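Local coordinates for protein NAD(P)H-FMN oxidoreductase (Bacillus subtilis, PDB 5LVA) that binds flavin mononucleotide and probably uses NAD(P)H to reduce flavin or quinone acceptors, at residues 43-54 / 77-87. Numbering follows the deposited sequence.
Sequences EAIDVEKEQKLC and KWLDHVLLYGW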
loop_
_atom_site.group_PDB
_atom_site.type_symbol
_atom_site.label_atom_id
_atom_site.label_comp_id
_atom_site.label_asym_id
_atom_site.label_seq_id
_atom_site.Cartn_x
_atom_site.Cartn_y
_atom_site.Cartn_z
ATOM N N GLU A 43 -15.713 9.516 -0.764
ATOM C CA GLU A 43 -14.434 9.759 -1.450
ATOM C C GLU A 43 -13.999 11.220 -1.438
ATOM O O GLU A 43 -13.185 11.624 -2.255
ATOM C CB GLU A 43 -14.495 9.255 -2.893
ATOM C CG GLU A 43 -14.464 7.744 -3.005
ATOM C CD GLU A 43 -14.771 7.251 -4.398
ATOM O OE1 GLU A 43 -15.463 7.976 -5.147
ATOM O OE2 GLU A 43 -14.345 6.129 -4.738
ATOM N N ALA A 44 -14.536 12.011 -0.514
ATOM C CA ALA A 44 -14.115 13.399 -0.375
ATOM C C ALA A 44 -12.959 13.481 0.601
ATOM O O ALA A 44 -13.159 13.416 1.796
ATOM C CB ALA A 44 -15.257 14.264 0.077
ATOM N N ILE A 45 -11.746 13.628 0.076
ATOM C CA ILE A 45 -10.537 13.469 0.872
ATOM C C ILE A 45 -10.116 14.773 1.531
ATOM O O ILE A 45 -10.158 15.827 0.922
ATOM C CB ILE A 45 -9.390 12.910 -0.003
ATOM C CG1 ILE A 45 -9.769 11.521 -0.521
ATOM C CG2 ILE A 45 -8.077 12.838 0.765
ATOM C CD1 ILE A 45 -8.700 10.841 -1.334
ATOM N N ASP A 46 -9.745 14.689 2.796
ATOM C CA ASP A 46 -9.211 15.822 3.527
ATOM C C ASP A 46 -7.715 15.920 3.214
ATOM O O ASP A 46 -6.890 15.257 3.841
ATOM C CB ASP A 46 -9.474 15.640 5.024
ATOM C CG ASP A 46 -9.201 16.891 5.843
ATOM O OD1 ASP A 46 -8.225 17.611 5.554
ATOM O OD2 ASP A 46 -9.964 17.130 6.805
ATOM N N VAL A 47 -7.374 16.740 2.230
ATOM C CA VAL A 47 -6.022 16.770 1.704
ATOM C C VAL A 47 -5.003 17.131 2.778
ATOM O O VAL A 47 -3.996 16.451 2.940
ATOM C CB VAL A 47 -5.924 17.745 0.514
ATOM C CG1 VAL A 47 -4.485 17.945 0.086
ATOM C CG2 VAL A 47 -6.754 17.220 -0.646
ATOM N N GLU A 48 -5.291 18.180 3.532
ATOM C CA GLU A 48 -4.370 18.663 4.547
ATOM C C GLU A 48 -4.142 17.621 5.622
ATOM O O GLU A 48 -3.029 17.451 6.100
ATOM C CB GLU A 48 -4.887 19.966 5.166
ATOM C CG GLU A 48 -3.927 20.589 6.145
ATOM C CD GLU A 48 -4.396 21.917 6.666
ATOM O OE1 GLU A 48 -5.613 22.165 6.634
ATOM O OE2 GLU A 48 -3.555 22.706 7.133
ATOM N N LYS A 49 -5.204 16.922 5.992
ATOM C CA LYS A 49 -5.128 15.857 6.978
ATOM C C LYS A 49 -4.173 14.764 6.525
ATOM O O LYS A 49 -3.304 14.337 7.281
ATOM C CB LYS A 49 -6.515 15.263 7.234
ATOM C CG LYS A 49 -6.534 14.176 8.307
ATOM C CD LYS A 49 -7.886 13.486 8.386
ATOM C CE LYS A 49 -7.805 12.243 9.252
ATOM N NZ LYS A 49 -9.050 11.412 9.172
ATOM N N GLU A 50 -4.344 14.327 5.281
ATOM C CA GLU A 50 -3.502 13.301 4.690
ATOM C C GLU A 50 -2.049 13.746 4.615
ATOM O O GLU A 50 -1.156 13.025 5.044
ATOM C CB GLU A 50 -4.006 12.941 3.301
ATOM C CG GLU A 50 -5.444 12.533 3.255
ATOM C CD GLU A 50 -5.731 11.335 4.112
ATOM O OE1 GLU A 50 -4.942 10.377 4.092
ATOM O OE2 GLU A 50 -6.754 11.358 4.815
ATOM N N GLN A 51 -1.822 14.933 4.067
ATOM C CA GLN A 51 -0.488 15.512 4.031
ATOM C C GLN A 51 0.164 15.520 5.402
ATOM O O GLN A 51 1.302 15.107 5.540
ATOM C CB GLN A 51 -0.528 16.933 3.477
ATOM C CG GLN A 51 -0.622 16.987 1.968
ATOM C CD GLN A 51 -0.678 18.392 1.443
ATOM O OE1 GLN A 51 -0.677 19.354 2.208
ATOM N NE2 GLN A 51 -0.738 18.525 0.137
ATOM N N LYS A 52 -0.568 15.976 6.413
ATOM C CA LYS A 52 -0.027 16.109 7.762
ATOM C C LYS A 52 0.345 14.776 8.376
ATOM O O LYS A 52 1.255 14.690 9.189
ATOM C CB LYS A 52 -1.023 16.813 8.667
ATOM C CG LYS A 52 -0.960 18.316 8.657
ATOM C CD LYS A 52 -2.084 18.854 9.531
ATOM C CE LYS A 52 -1.642 20.047 10.340
ATOM N NZ LYS A 52 -0.273 19.837 10.902
ATOM N N LEU A 53 -0.371 13.733 7.994
ATOM C CA LEU A 53 -0.078 12.409 8.510
ATOM C C LEU A 53 1.176 11.844 7.872
ATOM O O LEU A 53 2.006 11.261 8.561
ATOM C CB LEU A 53 -1.264 11.469 8.291
ATOM C CG LEU A 53 -2.378 11.692 9.306
ATOM C CD1 LEU A 53 -3.668 10.983 8.915
ATOM C CD2 LEU A 53 -1.907 11.241 10.657
ATOM N N CYS A 54 1.303 12.007 6.559
ATOM C CA CYS A 54 2.528 11.614 5.851
ATOM C C CYS A 54 3.740 12.284 6.484
ATOM O O CYS A 54 4.740 11.641 6.756
ATOM C CB CYS A 54 2.465 11.977 4.360
ATOM S SG CYS A 54 1.210 11.126 3.380
ATOM N N LYS A 77 -7.188 8.468 -6.735
ATOM C CA LYS A 77 -7.695 9.771 -6.330
ATOM C C LYS A 77 -6.874 10.385 -5.201
ATOM O O LYS A 77 -6.635 11.589 -5.179
ATOM C CB LYS A 77 -9.152 9.650 -5.900
ATOM C CG LYS A 77 -9.825 10.962 -5.636
ATOM C CD LYS A 77 -11.275 10.742 -5.309
ATOM C CE LYS A 77 -12.063 10.403 -6.540
ATOM N NZ LYS A 77 -13.515 10.295 -6.211
ATOM N N TRP A 78 -6.437 9.546 -4.270
ATOM C CA TRP A 78 -5.553 9.991 -3.205
ATOM C C TRP A 78 -4.248 10.577 -3.740
ATOM O O TRP A 78 -3.823 11.640 -3.304
ATOM C CB TRP A 78 -5.246 8.840 -2.259
ATOM C CG TRP A 78 -4.571 9.247 -0.997
ATOM C CD1 TRP A 78 -5.167 9.471 0.207
ATOM C CD2 TRP A 78 -3.169 9.465 -0.800
ATOM N NE1 TRP A 78 -4.227 9.823 1.136
ATOM C CE2 TRP A 78 -2.992 9.824 0.544
ATOM C CE3 TRP A 78 -2.047 9.390 -1.630
ATOM C CZ2 TRP A 78 -1.738 10.107 1.081
ATOM C CZ3 TRP A 78 -0.806 9.679 -1.096
ATOM C CH2 TRP A 78 -0.663 10.027 0.246
ATOM N N LEU A 79 -3.605 9.876 -4.668
ATOM C CA LEU A 79 -2.371 10.375 -5.266
ATOM C C LEU A 79 -2.620 11.709 -5.939
ATOM O O LEU A 79 -1.913 12.677 -5.694
ATOM C CB LEU A 79 -1.810 9.368 -6.273
ATOM C CG LEU A 79 -1.476 7.979 -5.725
ATOM C CD1 LEU A 79 -1.192 7.014 -6.846
ATOM C CD2 LEU A 79 -0.306 8.023 -4.749
ATOM N N ASP A 80 -3.647 11.751 -6.773
ATOM C CA ASP A 80 -3.964 12.941 -7.541
ATOM C C ASP A 80 -4.213 14.138 -6.660
ATOM O O ASP A 80 -3.748 15.240 -6.958
ATOM C CB ASP A 80 -5.191 12.699 -8.422
ATOM C CG ASP A 80 -4.904 11.778 -9.575
ATOM O OD1 ASP A 80 -3.736 11.377 -9.732
ATOM O OD2 ASP A 80 -5.841 11.446 -10.326
ATOM N N HIS A 81 -4.953 13.922 -5.576
ATOM C CA HIS A 81 -5.441 15.024 -4.770
ATOM C C HIS A 81 -4.490 15.433 -3.663
ATOM O O HIS A 81 -4.468 16.598 -3.274
ATOM C CB HIS A 81 -6.794 14.670 -4.177
ATOM C CG HIS A 81 -7.894 14.625 -5.185
ATOM N ND1 HIS A 81 -9.221 14.749 -4.844
ATOM C CD2 HIS A 81 -7.863 14.465 -6.528
ATOM C CE1 HIS A 81 -9.960 14.671 -5.933
ATOM N NE2 HIS A 81 -9.161 14.497 -6.968
ATOM N N VAL A 82 -3.703 14.487 -3.161
ATOM C CA VAL A 82 -2.833 14.769 -2.028
ATOM C C VAL A 82 -1.429 15.222 -2.439
ATOM O O VAL A 82 -0.889 16.162 -1.855
ATOM C CB VAL A 82 -2.733 13.543 -1.097
ATOM C CG1 VAL A 82 -1.772 13.801 0.048
ATOM C CG2 VAL A 82 -4.110 13.185 -0.544
ATOM N N LEU A 83 -0.847 14.583 -3.453
ATOM C CA LEU A 83 0.522 14.900 -3.876
ATOM C C LEU A 83 0.620 16.165 -4.733
ATOM O O LEU A 83 0.696 16.100 -5.948
ATOM C CB LEU A 83 1.118 13.719 -4.632
ATOM C CG LEU A 83 1.101 12.385 -3.889
ATOM C CD1 LEU A 83 1.493 11.288 -4.820
ATOM C CD2 LEU A 83 2.035 12.413 -2.703
ATOM N N LEU A 84 0.651 17.317 -4.077
ATOM C CA LEU A 84 0.517 18.586 -4.784
ATOM C C LEU A 84 1.817 19.374 -4.933
ATOM O O LEU A 84 2.772 19.178 -4.180
ATOM C CB LEU A 84 -0.524 19.455 -4.087
ATOM C CG LEU A 84 -1.931 18.868 -4.024
ATOM C CD1 LEU A 84 -2.843 19.804 -3.268
ATOM C CD2 LEU A 84 -2.479 18.625 -5.399
ATOM N N TYR A 85 1.819 20.255 -5.932
ATOM C CA TYR A 85 2.923 21.155 -6.197
ATOM C C TYR A 85 3.238 21.950 -4.947
ATOM O O TYR A 85 2.349 22.455 -4.302
ATOM C CB TYR A 85 2.584 22.095 -7.362
ATOM C CG TYR A 85 3.740 22.978 -7.767
ATOM C CD1 TYR A 85 4.039 24.142 -7.068
ATOM C CD2 TYR A 85 4.560 22.629 -8.830
ATOM C CE1 TYR A 85 5.110 24.931 -7.421
ATOM C CE2 TYR A 85 5.624 23.414 -9.193
ATOM C CZ TYR A 85 5.893 24.563 -8.488
ATOM O OH TYR A 85 6.961 25.345 -8.862
ATOM N N GLY A 86 4.506 22.065 -4.598
ATOM C CA GLY A 86 4.874 22.840 -3.433
ATOM C C GLY A 86 4.809 22.037 -2.152
ATOM O O GLY A 86 5.148 22.534 -1.083
ATOM N N TRP A 87 4.367 20.791 -2.250
ATOM C CA TRP A 87 4.365 19.930 -1.083
ATOM C C TRP A 87 5.110 18.642 -1.353
ATOM O O TRP A 87 6.032 18.279 -0.635
ATOM C CB TRP A 87 2.939 19.607 -0.619
ATOM C CG TRP A 87 2.962 18.770 0.634
ATOM C CD1 TRP A 87 3.278 19.192 1.890
ATOM C CD2 TRP A 87 2.682 17.370 0.744
ATOM N NE1 TRP A 87 3.205 18.152 2.770
ATOM C CE2 TRP A 87 2.847 17.021 2.091
ATOM C CE3 TRP A 87 2.315 16.380 -0.167
ATOM C CZ2 TRP A 87 2.660 15.726 2.544
ATOM C CZ3 TRP A 87 2.124 15.107 0.288
ATOM C CH2 TRP A 87 2.289 14.789 1.631
HETATM O O HOH W 1 -14.461 12.870 -4.974
HETATM O O HOH W 2 -9.628 15.942 -2.124
HETATM O O HOH W 3 -10.686 14.200 -2.999
#
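Gln51 lies flat on the indole of Trp87, its CG 3.3 Å from the centroid of the six-membered ring and 6° off the ring normal, a CH-pi contact. The side chain is extended beyond CG, and the amide runs on over the pyrrole part of the indole, nearly parallel to it. NE2 gives a nearly straight hydrogen bond of 3.1 Å to Val82 O, in both the amide and the carbonyl plane, where helix 73-82 ends; stack and bond fix the rotation of the amide. Cys54 CB meets the edge of Trp87 at CH2, and Trp87 NE1 is bound by Glu55. Replacing Trp87 with an alanine is likely to open a gap beneath Gln51, leave its amide freer to turn and deprive Glu55 of its indole donor.

Trp78, also buried, is met at its rim. Its NE1 donates to Glu50 OE1 at 3.1 Å, with the carboxylate turned 81° from the ring and approached from above its own plane. A bend at chi2 folds Glu50 back to this position, where Arg34 and Tyr40 also hold its carboxylate. Cys54 SG sits at the edge of the same indole, 3.8 Å from CH2, while Val82 CG2 lies against one face and Phe62 packs edge-to-face.

Ile45 CD1 rests 3.8 Å from Trp78 CA, and both methyls of Val47 rest against His81 O. Glu43 OE1 and Lys77 NZ form a salt bridge at 3.2 Å whose hydrogen bond is weak. The axes of helices 47-54 and 77-82 cross at -92°, 10.2 Å apart, and one face of helix 47-56 packs across the C-terminal end of helix 73-82 and the loop after it: two helices flanking strand 59-65 in sequence, within the three-layer alpha/beta/alpha sandwich of the flavodoxin-like fold.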